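PDB 6J3A: gamma-glutamyltranspeptidase from Streptomyces lincolnensis, which probably transfers or hydrolyses gamma-glutamyl groups, as an LmbA-like member of the gamma-glutamyltranspeptidase family of Ntn-hydrolases. Local coordinates for residues 297-307 / 567-576. Sequence-based numbering, arbitrary orientation.
Sequences GSADYVHLLVE and IAAELRRRGH
Arg574 lays its guanidinium flat on the imidazole of His303, planes 18° apart, with NE 3.8 Å from His303 ND1. A bend at chi3 turns the group over the ring while NH1 makes a salt bridge to Asp300 OD1, 2.7 Å away and in the guanidinium plane. Arginine suits this place because a flat cation can stack through its face and bind a carboxylate at its edge. Glu570 OE1, a long contact of NH1, completes a charged network with Arg573. Shortened to an alanine here, the residue would lose stack and salt bridge together, probably leaving Asp300 without its mate and one His303 face uncovered. His303, its CG anti to the backbone N, also presents ND1 to His576 NE2 at 3.2 Å, a bent hydrogen bond between rings set at 90°; its NE2 is held by Gly345 O. Toward Ile567 and Leu571 the packing is apolar: Val302 CG1 meets Leu571 CD1 at 3.9 Å, and small Ala299 sets its CB 3.8 Å from Glu570 CB and 4.3 Å from Ile567 CG1. Val302, His303, Leu571 and His576 are buried, whereas Asp300 is exposed and Glu570 and Arg574 partly so. The axes of helix 299-307 and helix 567-573 cross at -50°, the second closed by a Schellman motif with Gly575 at C', which delivers His576 to the interface.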
loop_
_atom_site.group_PDB
_atom_site.type_symbol
_atom_site.label_atom_id
_atom_site.label_comp_id
_atom_site.label_asym_id
_atom_site.label_seq_id
_atom_site.Cartn_x
_atom_site.Cartn_y
_atom_site.Cartn_z
ATOM N N GLY A 297 11.001 -20.171 13.476
ATOM C CA GLY A 297 10.354 -19.353 14.507
ATOM C C GLY A 297 10.460 -19.844 15.942
ATOM O O GLY A 297 9.924 -19.204 16.853
ATOM N N SER A 298 11.153 -20.956 16.163
ATOM C CA SER A 298 11.271 -21.533 17.500
ATOM C C SER A 298 12.386 -20.844 18.281
ATOM O O SER A 298 13.176 -20.087 17.719
ATOM C CB SER A 298 11.514 -23.039 17.405
ATOM O OG SER A 298 12.786 -23.319 16.855
ATOM N N ALA A 299 12.420 -21.102 19.583
ATOM C CA ALA A 299 13.453 -20.569 20.467
ATOM C C ALA A 299 14.856 -20.981 19.979
ATOM O O ALA A 299 15.723 -20.127 19.770
ATOM C CB ALA A 299 13.210 -21.048 21.895
ATOM N N ASP A 300 15.040 -22.287 19.772
ATOM C CA ASP A 300 16.289 -22.860 19.229
ATOM C C ASP A 300 16.728 -22.196 17.908
ATOM O O ASP A 300 17.918 -21.985 17.687
ATOM C CB ASP A 300 16.153 -24.385 19.008
ATOM C CG ASP A 300 15.925 -25.169 20.312
ATOM O OD1 ASP A 300 16.225 -24.635 21.399
ATOM O OD2 ASP A 300 15.437 -26.324 20.243
ATOM N N TYR A 301 15.762 -21.882 17.042
ATOM C CA TYR A 301 16.005 -21.179 15.768
ATOM C C TYR A 301 16.542 -19.771 15.984
ATOM O O TYR A 301 17.489 -19.363 15.335
ATOM C CB TYR A 301 14.703 -21.120 14.973
ATOM C CG TYR A 301 14.700 -20.313 13.673
ATOM C CD1 TYR A 301 15.152 -20.867 12.472
ATOM C CD2 TYR A 301 14.185 -19.014 13.635
ATOM C CE1 TYR A 301 15.110 -20.147 11.285
ATOM C CE2 TYR A 301 14.144 -18.288 12.451
ATOM C CZ TYR A 301 14.605 -18.858 11.281
ATOM O OH TYR A 301 14.564 -18.129 10.111
ATOM N N VAL A 302 15.921 -19.034 16.893
ATOM C CA VAL A 302 16.364 -17.679 17.227
ATOM C C VAL A 302 17.760 -17.697 17.840
ATOM O O VAL A 302 18.675 -17.072 17.299
ATOM C CB VAL A 302 15.369 -16.988 18.189
ATOM C CG1 VAL A 302 15.926 -15.682 18.752
ATOM C CG2 VAL A 302 14.069 -16.715 17.467
ATOM N N HIS A 303 17.893 -18.408 18.966
ATOM C CA HIS A 303 19.183 -18.614 19.661
ATOM C C HIS A 303 20.326 -18.925 18.695
ATOM O O HIS A 303 21.361 -18.265 18.712
ATOM C CB HIS A 303 19.083 -19.753 20.696
ATOM C CG HIS A 303 20.388 -20.077 21.359
ATOM N ND1 HIS A 303 20.877 -19.358 22.427
ATOM C CD2 HIS A 303 21.322 -21.017 21.081
ATOM C CE1 HIS A 303 22.051 -19.844 22.784
ATOM N NE2 HIS A 303 22.346 -20.851 21.982
ATOM N N LEU A 304 20.112 -19.937 17.864
ATOM C CA LEU A 304 21.078 -20.340 16.840
ATOM C C LEU A 304 21.527 -19.183 15.952
ATOM O O LEU A 304 22.715 -19.029 15.694
ATOM C CB LEU A 304 20.498 -21.457 15.960
ATOM C CG LEU A 304 21.369 -21.880 14.772
ATOM C CD1 LEU A 304 22.620 -22.602 15.257
ATOM C CD2 LEU A 304 20.594 -22.742 13.793
ATOM N N LEU A 305 20.563 -18.399 15.477
ATOM C CA LEU A 305 20.839 -17.242 14.630
ATOM C C LEU A 305 21.526 -16.088 15.349
ATOM O O LEU A 305 22.316 -15.370 14.733
ATOM C CB LEU A 305 19.548 -16.739 13.984
ATOM C CG LEU A 305 18.855 -17.703 13.011
ATOM C CD1 LEU A 305 17.703 -17.016 12.291
ATOM C CD2 LEU A 305 19.807 -18.313 11.995
ATOM N N VAL A 306 21.209 -15.894 16.632
ATOM C CA VAL A 306 21.805 -14.806 17.432
ATOM C C VAL A 306 23.302 -15.079 17.649
ATOM O O VAL A 306 24.168 -14.252 17.334
ATOM C CB VAL A 306 21.046 -14.616 18.774
ATOM C CG1 VAL A 306 21.783 -13.678 19.735
ATOM C CG2 VAL A 306 19.643 -14.082 18.511
ATOM N N GLU A 307 23.593 -16.259 18.174
ATOM C CA GLU A 307 24.976 -16.669 18.394
ATOM C C GLU A 307 25.785 -16.668 17.091
ATOM O O GLU A 307 26.919 -16.193 17.060
ATOM C CB GLU A 307 25.026 -18.040 19.085
ATOM C CG GLU A 307 24.411 -18.049 20.480
ATOM C CD GLU A 307 24.911 -16.898 21.316
ATOM O OE1 GLU A 307 24.162 -15.911 21.460
ATOM O OE2 GLU A 307 26.074 -16.964 21.780
ATOM N N ILE A 567 9.489 -17.549 24.120
ATOM C CA ILE A 567 10.781 -17.475 23.424
ATOM C C ILE A 567 11.717 -16.504 24.146
ATOM O O ILE A 567 12.885 -16.826 24.382
ATOM C CB ILE A 567 10.600 -17.078 21.944
ATOM C CG1 ILE A 567 9.984 -18.261 21.191
ATOM C CG2 ILE A 567 11.930 -16.677 21.306
ATOM C CD1 ILE A 567 9.573 -17.973 19.761
ATOM N N ALA A 568 11.202 -15.321 24.478
ATOM C CA ALA A 568 11.919 -14.363 25.308
ATOM C C ALA A 568 12.365 -15.004 26.613
ATOM O O ALA A 568 13.489 -14.782 27.033
ATOM C CB ALA A 568 11.058 -13.148 25.594
ATOM N N ALA A 569 11.494 -15.806 27.230
ATOM C CA ALA A 569 11.822 -16.507 28.485
ATOM C C ALA A 569 12.891 -17.592 28.290
ATOM O O ALA A 569 13.720 -17.812 29.174
ATOM C CB ALA A 569 10.571 -17.095 29.132
ATOM N N GLU A 570 12.862 -18.265 27.139
ATOM C CA GLU A 570 13.890 -19.265 26.792
ATOM C C GLU A 570 15.281 -18.668 26.640
ATOM O O GLU A 570 16.263 -19.256 27.088
ATOM C CB GLU A 570 13.534 -20.031 25.509
ATOM C CG GLU A 570 12.848 -21.360 25.756
ATOM C CD GLU A 570 13.778 -22.376 26.399
ATOM O OE1 GLU A 570 14.591 -22.983 25.665
ATOM O OE2 GLU A 570 13.695 -22.561 27.632
ATOM N N LEU A 571 15.352 -17.508 26.001
ATOM C CA LEU A 571 16.613 -16.806 25.804
ATOM C C LEU A 571 17.226 -16.298 27.115
ATOM O O LEU A 571 18.438 -16.409 27.292
ATOM C CB LEU A 571 16.427 -15.657 24.807
ATOM C CG LEU A 571 15.957 -16.071 23.406
ATOM C CD1 LEU A 571 15.668 -14.870 22.524
ATOM C CD2 LEU A 571 16.970 -16.961 22.724
ATOM N N ARG A 572 16.414 -15.773 28.038
ATOM C CA ARG A 572 16.960 -15.272 29.324
ATOM C C ARG A 572 17.556 -16.445 30.085
ATOM O O ARG A 572 18.612 -16.324 30.710
ATOM C CB ARG A 572 15.951 -14.571 30.259
ATOM C CG ARG A 572 14.659 -14.039 29.679
ATOM C CD ARG A 572 13.909 -13.186 30.692
ATOM N NE ARG A 572 13.862 -11.785 30.273
ATOM C CZ ARG A 572 12.877 -11.225 29.567
ATOM N NH1 ARG A 572 12.954 -9.933 29.237
ATOM N NH2 ARG A 572 11.808 -11.933 29.186
ATOM N N ARG A 573 16.850 -17.568 30.017
ATOM C CA ARG A 573 17.286 -18.836 30.596
ATOM C C ARG A 573 18.658 -19.283 30.065
ATOM O O ARG A 573 19.489 -19.823 30.803
ATOM C CB ARG A 573 16.250 -19.910 30.279
ATOM C CG ARG A 573 16.103 -20.973 31.341
ATOM C CD ARG A 573 15.701 -22.279 30.685
ATOM N NE ARG A 573 16.831 -22.887 29.982
ATOM C CZ ARG A 573 16.747 -23.774 28.987
ATOM N NH1 ARG A 573 15.577 -24.197 28.517
ATOM N NH2 ARG A 573 17.864 -24.242 28.447
ATOM N N ARG A 574 18.873 -19.040 28.777
ATOM C CA ARG A 574 20.141 -19.321 28.099
ATOM C C ARG A 574 21.161 -18.172 28.177
ATOM O O ARG A 574 22.134 -18.147 27.419
ATOM C CB ARG A 574 19.852 -19.703 26.644
ATOM C CG ARG A 574 18.953 -20.925 26.537
ATOM C CD ARG A 574 18.394 -21.154 25.145
ATOM N NE ARG A 574 19.181 -22.150 24.417
ATOM C CZ ARG A 574 18.702 -23.036 23.539
ATOM N NH1 ARG A 574 17.405 -23.087 23.231
ATOM N NH2 ARG A 574 19.539 -23.896 22.960
ATOM N N GLY A 575 20.937 -17.233 29.094
ATOM C CA GLY A 575 21.914 -16.204 29.448
ATOM C C GLY A 575 21.919 -14.960 28.588
ATOM O O GLY A 575 22.839 -14.147 28.690
ATOM N N HIS A 576 20.908 -14.800 27.739
ATOM C CA HIS A 576 20.746 -13.565 26.974
ATOM C C HIS A 576 20.270 -12.444 27.883
ATOM O O HIS A 576 19.465 -12.675 28.786
ATOM C CB HIS A 576 19.719 -13.744 25.864
ATOM C CG HIS A 576 20.149 -14.694 24.790
ATOM N ND1 HIS A 576 20.823 -14.279 23.663
ATOM C CD2 HIS A 576 19.997 -16.034 24.665
ATOM C CE1 HIS A 576 21.075 -15.323 22.895
ATOM N NE2 HIS A 576 20.586 -16.401 23.481
#